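GntR family transcriptional regulator (Streptococcus agalactiae, PDB 7B5U) binds the second messenger c-di-AMP through its C-terminal RCK_C domain and probably acts as a DNA-binding transcriptional regulator. Local coordinates at residues 6-17 against 53-64. Sequence-based numbering, arbitrary orientation. Where two conformers were deposited one is given.
Sequences YEIIVSEDSEHL and IEQGDHIFFVGD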
ATOM      1  N   TYR A   6      -0.098  10.459  -2.679  1.00  8.71           N
ATOM      2  CA  TYR A   6       0.071  11.106  -3.966  1.00  9.28           C
ATOM      3  C   TYR A   6      -0.967  10.567  -4.945  1.00  7.99           C
ATOM      4  O   TYR A   6      -1.454   9.436  -4.814  1.00  8.35           O
ATOM      5  CB  TYR A   6       1.454  10.790  -4.524  1.00 10.44           C
ATOM      6  CG  TYR A   6       2.575  11.388  -3.729  1.00 12.19           C
ATOM      7  CD1 TYR A   6       3.188  10.671  -2.716  1.00 13.93           C
ATOM      8  CD2 TYR A   6       3.015  12.679  -3.981  1.00 14.45           C
ATOM      9  CE1 TYR A   6       4.212  11.220  -1.972  1.00 17.95           C
ATOM     10  CE2 TYR A   6       4.042  13.238  -3.245  1.00 16.96           C
ATOM     11  CZ  TYR A   6       4.636  12.502  -2.243  1.00 15.73           C
ATOM     12  OH  TYR A   6       5.658  13.042  -1.494  1.00 19.97           O
ATOM     13  N   GLU A   7      -1.286  11.380  -5.956  1.00  9.35           N
ATOM     14  CA  GLU A   7      -2.231  11.009  -7.002  1.00  9.51           C
ATOM     15  C   GLU A   7      -1.561  11.251  -8.344  1.00  9.78           C
ATOM     16  O   GLU A   7      -1.063  12.354  -8.593  1.00 11.95           O
ATOM     17  CB  GLU A   7      -3.507  11.861  -6.901  1.00 10.38           C
ATOM     18  CG  GLU A   7      -4.575  11.509  -7.932  1.00 11.56           C
ATOM     19  CD  GLU A   7      -5.831  12.360  -7.817  1.00 13.44           C
ATOM     20  OE1 GLU A   7      -6.759  12.158  -8.631  1.00 14.28           O
ATOM     21  OE2 GLU A   7      -5.902  13.230  -6.920  1.00 14.57           O
ATOM     22  N   ILE A   8      -1.526  10.233  -9.200  1.00  8.54           N
ATOM     23  CA  ILE A   8      -1.080  10.414 -10.577  1.00  8.25           C
ATOM     24  C   ILE A   8      -2.149   9.896 -11.527  1.00  7.02           C
ATOM     25  O   ILE A   8      -2.805   8.884 -11.258  1.00  8.93           O
ATOM     26  CB  ILE A   8       0.286   9.758 -10.879  1.00  9.49           C
ATOM     27  CG1 ILE A   8       0.244   8.245 -10.651  1.00 10.63           C
ATOM     28  CG2 ILE A   8       1.399  10.428 -10.089  1.00 12.62           C
ATOM     29  CD1 ILE A   8       1.491   7.537 -11.159  1.00 13.40           C
ATOM     30  N   ILE A   9      -2.327  10.604 -12.637  1.00  6.59           N
ATOM     31  CA  ILE A   9      -3.221  10.184 -13.709  1.00  6.32           C
ATOM     32  C   ILE A   9      -2.351   9.575 -14.803  1.00  6.20           C
ATOM     33  O   ILE A   9      -1.513  10.268 -15.393  1.00  6.49           O
ATOM     34  CB  ILE A   9      -4.034  11.369 -14.262  1.00  7.79           C
ATOM     35  CG1 ILE A   9      -4.851  12.051 -13.157  1.00  9.43           C
ATOM     36  CG2 ILE A   9      -4.922  10.887 -15.413  1.00 10.40           C
ATOM     37  CD1 ILE A   9      -5.457  13.380 -13.584  1.00 13.17           C
ATOM     38  N   VAL A  10      -2.526   8.281 -15.067  1.00  6.35           N
ATOM     39  CA  VAL A  10      -1.681   7.589 -16.038  1.00  6.57           C
ATOM     40  C   VAL A  10      -2.242   7.772 -17.445  1.00  6.96           C
ATOM     41  O   VAL A  10      -2.778   6.844 -18.067  1.00  7.67           O
ATOM     42  CB  VAL A  10      -1.389   6.127 -15.630  1.00  7.15           C
ATOM     43  CG1 VAL A  10      -0.510   6.107 -14.389  1.00  8.59           C
ATOM     44  CG2 VAL A  10      -2.679   5.326 -15.372  1.00  7.86           C
ATOM     45  N   SER A  11      -2.104   8.990 -17.953  1.00  7.24           N
ATOM     46  CA  SER A  11      -2.711   9.386 -19.214  0.68  8.13           C
ATOM     47  C   SER A  11      -1.807   9.171 -20.419  1.00  7.85           C
ATOM     48  O   SER A  11      -2.287   9.266 -21.556  1.00 11.38           O
ATOM     49  CB  SER A  11      -3.138  10.853 -19.140  0.68 11.88           C
ATOM     50  OG  SER A  11      -2.037  11.673 -18.799  0.68 14.74           O
ATOM     51  N   GLU A  12      -0.528   8.883 -20.218  1.00  7.06           N
ATOM     52  CA  GLU A  12       0.398   8.699 -21.327  1.00  7.33           C
ATOM     53  C   GLU A  12       0.509   7.216 -21.672  1.00  6.28           C
ATOM     54  O   GLU A  12       0.226   6.340 -20.855  1.00  6.65           O
ATOM     55  CB  GLU A  12       1.772   9.262 -20.962  1.00  8.45           C
ATOM     56  CG  GLU A  12       1.758  10.769 -20.704  1.00 13.41           C
ATOM     57  CD  GLU A  12       1.746  11.610 -21.977  1.00 25.02           C
ATOM     58  OE1 GLU A  12       1.986  11.067 -23.076  1.00 24.64           O
ATOM     59  OE2 GLU A  12       1.504  12.832 -21.874  1.00 35.52           O
ATOM     60  N   ASP A  13       0.927   6.942 -22.905  1.00  6.58           N
ATOM     61  CA  ASP A  13       1.191   5.563 -23.300  1.00  6.20           C
ATOM     62  C   ASP A  13       2.342   4.998 -22.475  1.00  6.08           C
ATOM     63  O   ASP A  13       3.301   5.707 -22.135  1.00  6.99           O
ATOM     64  CB  ASP A  13       1.553   5.497 -24.784  1.00  6.94           C
ATOM     65  CG  ASP A  13       0.421   5.926 -25.688  1.00  6.72           C
ATOM     66  OD1 ASP A  13      -0.753   5.760 -25.292  1.00  6.96           O
ATOM     67  OD2 ASP A  13       0.717   6.395 -26.809  1.00  9.54           O
ATOM     68  N   SER A  14       2.244   3.711 -22.142  1.00  6.00           N
ATOM     69  CA  SER A  14       3.241   3.085 -21.289  1.00  7.06           C
ATOM     70  C   SER A  14       3.128   1.577 -21.405  1.00  6.94           C
ATOM     71  O   SER A  14       2.024   1.032 -21.355  1.00  7.10           O
ATOM     72  CB  SER A  14       3.034   3.472 -19.818  1.00  7.34           C
ATOM     73  OG  SER A  14       3.851   2.694 -18.953  1.00  8.34           O
ATOM     74  N   GLU A  15       4.284   0.912 -21.482  1.00  7.33           N
ATOM     75  CA  GLU A  15       4.347  -0.546 -21.450  1.00  8.71           C
ATOM     76  C   GLU A  15       3.712  -1.129 -20.194  1.00  8.80           C
ATOM     77  O   GLU A  15       3.414  -2.330 -20.156  1.00 10.56           O
ATOM     78  CB  GLU A  15       5.811  -0.984 -21.494  1.00 11.31           C
ATOM     79  CG  GLU A  15       6.605  -0.432 -20.300  1.00 15.74           C
ATOM     80  CD  GLU A  15       8.034  -0.934 -20.217  1.00 23.37           C
ATOM     81  OE1 GLU A  15       8.232  -2.162 -20.177  1.00 21.87           O
ATOM     82  OE2 GLU A  15       8.960  -0.096 -20.170  1.00 28.64           O
ATOM     83  N   HIS A  16       3.536  -0.331 -19.152  1.00  7.39           N
ATOM     84  CA  HIS A  16       2.997  -0.843 -17.906  1.00  9.11           C
ATOM     85  C   HIS A  16       1.474  -0.868 -17.877  1.00 10.94           C
ATOM     86  O   HIS A  16       0.899  -1.516 -16.997  1.00 15.36           O
ATOM     87  CB  HIS A  16       3.579  -0.044 -16.739  1.00  9.83           C
ATOM     88  CG  HIS A  16       5.075  -0.025 -16.719  1.00  9.87           C
ATOM     89  ND1 HIS A  16       5.841  -1.169 -16.751  1.00 11.40           N
ATOM     90  CD2 HIS A  16       5.950   1.008 -16.688  1.00 10.17           C
ATOM     91  CE1 HIS A  16       7.121  -0.842 -16.735  1.00 11.30           C
ATOM     92  NE2 HIS A  16       7.211   0.474 -16.703  1.00 14.18           N
ATOM     93  N   LEU A  17       0.803  -0.227 -18.830  1.00  8.27           N
ATOM     94  CA  LEU A  17      -0.650  -0.199 -18.821  1.00  7.84           C
ATOM     95  C   LEU A  17      -1.213  -1.528 -19.301  1.00  7.18           C
ATOM     96  O   LEU A  17      -0.602  -2.243 -20.097  1.00  9.43           O
ATOM     97  CB  LEU A  17      -1.174   0.960 -19.662  1.00  7.68           C
ATOM     98  CG  LEU A  17      -0.771   2.343 -19.160  1.00  9.97           C
ATOM     99  CD1 LEU A  17      -1.201   3.404 -20.171  1.00 11.42           C
ATOM    100  CD2 LEU A  17      -1.376   2.594 -17.784  1.00 11.47           C
ATOM    101  N   ILE A  53      -4.059  -1.730 -14.010  1.00  7.32           N
ATOM    102  CA  ILE A  53      -3.933  -0.298 -14.229  0.57  7.14           C
ATOM    103  C   ILE A  53      -4.144  -0.021 -15.711  1.00  7.57           C
ATOM    104  O   ILE A  53      -3.415  -0.535 -16.564  1.00  8.57           O
ATOM    105  CB  ILE A  53      -2.585   0.230 -13.721  0.57  7.86           C
ATOM    106  CG1 ILE A  53      -2.449  -0.052 -12.223  0.57  9.01           C
ATOM    107  CG2 ILE A  53      -2.465   1.724 -13.995  0.57 10.18           C
ATOM    108  CD1 ILE A  53      -1.088   0.281 -11.658  0.57  8.18           C
ATOM    109  N   GLU A  54      -5.157   0.795 -16.020  1.00  6.92           N
ATOM    110  CA  GLU A  54      -5.525   1.120 -17.393  1.00  7.19           C
ATOM    111  C   GLU A  54      -5.300   2.598 -17.674  1.00  6.88           C
ATOM    112  O   GLU A  54      -5.249   3.422 -16.759  1.00  6.56           O
ATOM    113  CB  GLU A  54      -7.005   0.814 -17.644  1.00 10.49           C
ATOM    114  CG  GLU A  54      -7.517  -0.484 -17.045  1.00 17.75           C
ATOM    115  CD  GLU A  54      -7.241  -1.685 -17.914  1.00 23.44           C
ATOM    116  OE1 GLU A  54      -6.362  -1.588 -18.798  1.00 23.05           O
ATOM    117  OE2 GLU A  54      -7.909  -2.726 -17.712  1.00 22.55           O
ATOM    118  N   GLN A  55      -5.194   2.932 -18.954  1.00  7.46           N
ATOM    119  CA  GLN A  55      -4.880   4.308 -19.307  1.00  7.59           C
ATOM    120  C   GLN A  55      -5.983   5.245 -18.832  1.00  7.10           C
ATOM    121  O   GLN A  55      -7.174   4.966 -18.989  1.00  8.55           O
ATOM    122  CB  GLN A  55      -4.672   4.460 -20.810  1.00  7.88           C
ATOM    123  CG  GLN A  55      -4.056   5.811 -21.148  1.00  7.54           C
ATOM    124  CD  GLN A  55      -3.536   5.860 -22.567  1.00  7.27           C
ATOM    125  OE1 GLN A  55      -4.309   5.944 -23.528  1.00  8.20           O
ATOM    126  NE2 GLN A  55      -2.219   5.810 -22.718  1.00  7.04           N
ATOM    127  N   GLY A  56      -5.576   6.369 -18.248  1.00  7.06           N
ATOM    128  CA  GLY A  56      -6.514   7.329 -17.714  1.00  7.96           C
ATOM    129  C   GLY A  56      -6.879   7.114 -16.264  1.00  7.25           C
ATOM    130  O   GLY A  56      -7.497   8.003 -15.656  1.00  7.47           O
ATOM    131  N   ASP A  57      -6.519   5.976 -15.683  1.00  6.83           N
ATOM    132  CA  ASP A  57      -6.826   5.748 -14.280  1.00  7.14           C
ATOM    133  C   ASP A  57      -6.043   6.716 -13.394  1.00  7.06           C
ATOM    134  O   ASP A  57      -4.986   7.233 -13.767  1.00  7.28           O
ATOM    135  CB  ASP A  57      -6.443   4.323 -13.881  1.00  6.99           C
ATOM    136  CG  ASP A  57      -7.373   3.272 -14.452  1.00  7.51           C
ATOM    137  OD1 ASP A  57      -8.385   3.625 -15.089  1.00  8.17           O
ATOM    138  OD2 ASP A  57      -7.094   2.070 -14.240  1.00  8.29           O
ATOM    139  N   HIS A  58      -6.570   6.950 -12.191  1.00  5.77           N
ATOM    140  CA  HIS A  58      -5.839   7.681 -11.164  1.00  6.70           C
ATOM    141  C   HIS A  58      -5.290   6.671 -10.168  1.00  6.93           C
ATOM    142  O   HIS A  58      -6.038   5.831  -9.650  1.00  8.47           O
ATOM    143  CB  HIS A  58      -6.738   8.671 -10.423  1.00  7.87           C
ATOM    144  CG  HIS A  58      -7.372   9.711 -11.293  1.00  8.53           C
ATOM    145  ND1 HIS A  58      -7.532  11.013 -10.871  1.00  9.36           N
ATOM    146  CD2 HIS A  58      -7.897   9.653 -12.541  1.00 10.12           C
ATOM    147  CE1 HIS A  58      -8.127  11.712 -11.821  1.00 10.55           C
ATOM    148  NE2 HIS A  58      -8.356  10.911 -12.848  1.00 11.36           N
ATOM    149  N   ILE A  59      -3.986   6.741  -9.908  1.00  6.63           N
ATOM    150  CA  ILE A  59      -3.324   5.880  -8.934  1.00  6.30           C
ATOM    151  C   ILE A  59      -3.021   6.726  -7.705  1.00  6.56           C
ATOM    152  O   ILE A  59      -2.355   7.764  -7.805  1.00  7.54           O
ATOM    153  CB  ILE A  59      -2.020   5.278  -9.481  1.00  7.62           C
ATOM    154  CG1 ILE A  59      -2.209   4.594 -10.836  1.00  8.44           C
ATOM    155  CG2 ILE A  59      -1.379   4.343  -8.444  1.00  7.70           C
ATOM    156  CD1 ILE A  59      -0.910   4.041 -11.379  1.00 11.18           C
ATOM    157  N   PHE A  60      -3.497   6.273  -6.549  1.00  5.81           N
ATOM    158  CA  PHE A  60      -3.231   6.908  -5.262  1.00  6.04           C
ATOM    159  C   PHE A  60      -2.232   6.034  -4.514  1.00  5.66           C
ATOM    160  O   PHE A  60      -2.456   4.831  -4.377  1.00  5.94           O
ATOM    161  CB  PHE A  60      -4.533   7.029  -4.459  1.00  6.64           C
ATOM    162  CG  PHE A  60      -5.544   7.948  -5.094  1.00  7.36           C
ATOM    163  CD1 PHE A  60      -6.383   7.492  -6.099  1.00  7.53           C
ATOM    164  CD2 PHE A  60      -5.651   9.270  -4.691  1.00  9.59           C
ATOM    165  CE1 PHE A  60      -7.300   8.347  -6.701  1.00 10.24           C
ATOM    166  CE2 PHE A  60      -6.575  10.123  -5.291  1.00 10.83           C
ATOM    167  CZ  PHE A  60      -7.399   9.656  -6.292  1.00 11.01           C
ATOM    168  N   PHE A  61      -1.139   6.619  -4.030  1.00  5.31           N
ATOM    169  CA  PHE A  61      -0.081   5.820  -3.424  1.00  5.53           C
ATOM    170  C   PHE A  61       0.634   6.619  -2.343  1.00  6.42           C
ATOM    171  O   PHE A  61       0.684   7.852  -2.392  1.00  7.79           O
ATOM    172  CB  PHE A  61       0.933   5.323  -4.467  1.00  6.26           C
ATOM    173  CG  PHE A  61       1.650   6.426  -5.195  1.00  6.02           C
ATOM    174  CD1 PHE A  61       2.873   6.886  -4.750  1.00  6.25           C
ATOM    175  CD2 PHE A  61       1.110   6.983  -6.351  1.00  6.67           C
ATOM    176  CE1 PHE A  61       3.542   7.907  -5.427  1.00  7.13           C
ATOM    177  CE2 PHE A  61       1.773   7.997  -7.023  1.00  7.37           C
ATOM    178  CZ  PHE A  61       2.990   8.449  -6.572  1.00  7.54           C
ATOM    179  N   VAL A  62       1.188   5.905  -1.358  1.00  5.95           N
ATOM    180  CA  VAL A  62       1.993   6.517  -0.317  1.00  6.51           C
ATOM    181  C   VAL A  62       3.469   6.311  -0.618  1.00  6.06           C
ATOM    182  O   VAL A  62       3.877   5.374  -1.311  1.00  6.59           O
ATOM    183  CB  VAL A  62       1.626   6.057   1.114  1.00  6.73           C
ATOM    184  CG1 VAL A  62       0.198   6.452   1.441  1.00  7.37           C
ATOM    185  CG2 VAL A  62       1.865   4.559   1.299  1.00  6.64           C
ATOM    186  N   GLY A  63       4.273   7.211  -0.070  1.00  7.40           N
ATOM    187  CA  GLY A  63       5.705   7.260  -0.304  1.00  8.72           C
ATOM    188  C   GLY A  63       6.227   8.626   0.111  1.00 10.10           C
ATOM    189  O   GLY A  63       5.612   9.318   0.925  1.00 14.27           O
ATOM    190  N   ASP A  64       7.393   8.974  -0.412  1.00  9.83           N
ATOM    191  CA  ASP A  64       7.923  10.319  -0.255  1.00 10.50           C
ATOM    192  C   ASP A  64       8.105  10.939  -1.641  1.00  9.24           C
ATOM    193  O   ASP A  64       7.687  10.379  -2.654  1.00  9.20           O
ATOM    194  CB  ASP A  64       9.174  10.313   0.630  1.00 11.54           C
ATOM    195  CG  ASP A  64      10.337   9.553   0.024  1.00 12.07           C
ATOM    196  OD1 ASP A  64      11.348   9.377   0.743  1.00 15.14           O
ATOM    197  OD2 ASP A  64      10.271   9.161  -1.161  1.00 12.40           O
TER
HETATM  198  O   HOH W   1       4.564  12.241   1.360  1.00 32.07           O
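Tyr6 meets Phe61 through its CB, which sits 3.7 Å from the Phe61 ring centroid and 21° off the normal, a CH-pi contact over the face. The two rings are nearly parallel, at 23°, but slid so far that they barely overlap. With CG anti to the carbonyl carbon, the tyrosine ring runs on toward Gly63 and Asp64, and Gly63 O lies at its edge; a water links Tyr6 OH with Gly63 O, 3.2 Å from the hydroxyl.

At the other end Gln55, CG anti to the backbone N (chi1 -168°), carries its amide across to the 6-17 loop. Gln55 NE2 donates to Asp13 OD1 at 3.0 Å, nearly straight; OD1 is met on its anti side, somewhat out of the carboxylate plane. A weak second bond from NE2 reaches Glu12 O. Leu17 CD1 packs against Gln55 CB at 3.7 Å.

Between them, Phe61 also receives Ile8 CG2 at its ring edge. On the face carrying Glu7 and His58, His58 ND1 donates to the anti lone pair of Glu7 OE1 at 2.6 Å, within the imidazole plane, while Ile9 CG1 lies over that ring.

Paired backbone bonds join Tyr6 with Phe61 and Ile8 with Ile59; Val10 O accepts from Gly56 N, a residue of the type II turn Glu54-Asp57, at 2.8 Å. The arrangement is an antiparallel strand pair: 6-9, outermost within this chain, in the four-stranded antiparallel sheet of order 1-4-2-3 of the RCK_C (TrkA-C) domain, whose inner strand 58-62 places Ile59 against the c-di-AMP-binding residue Ile34.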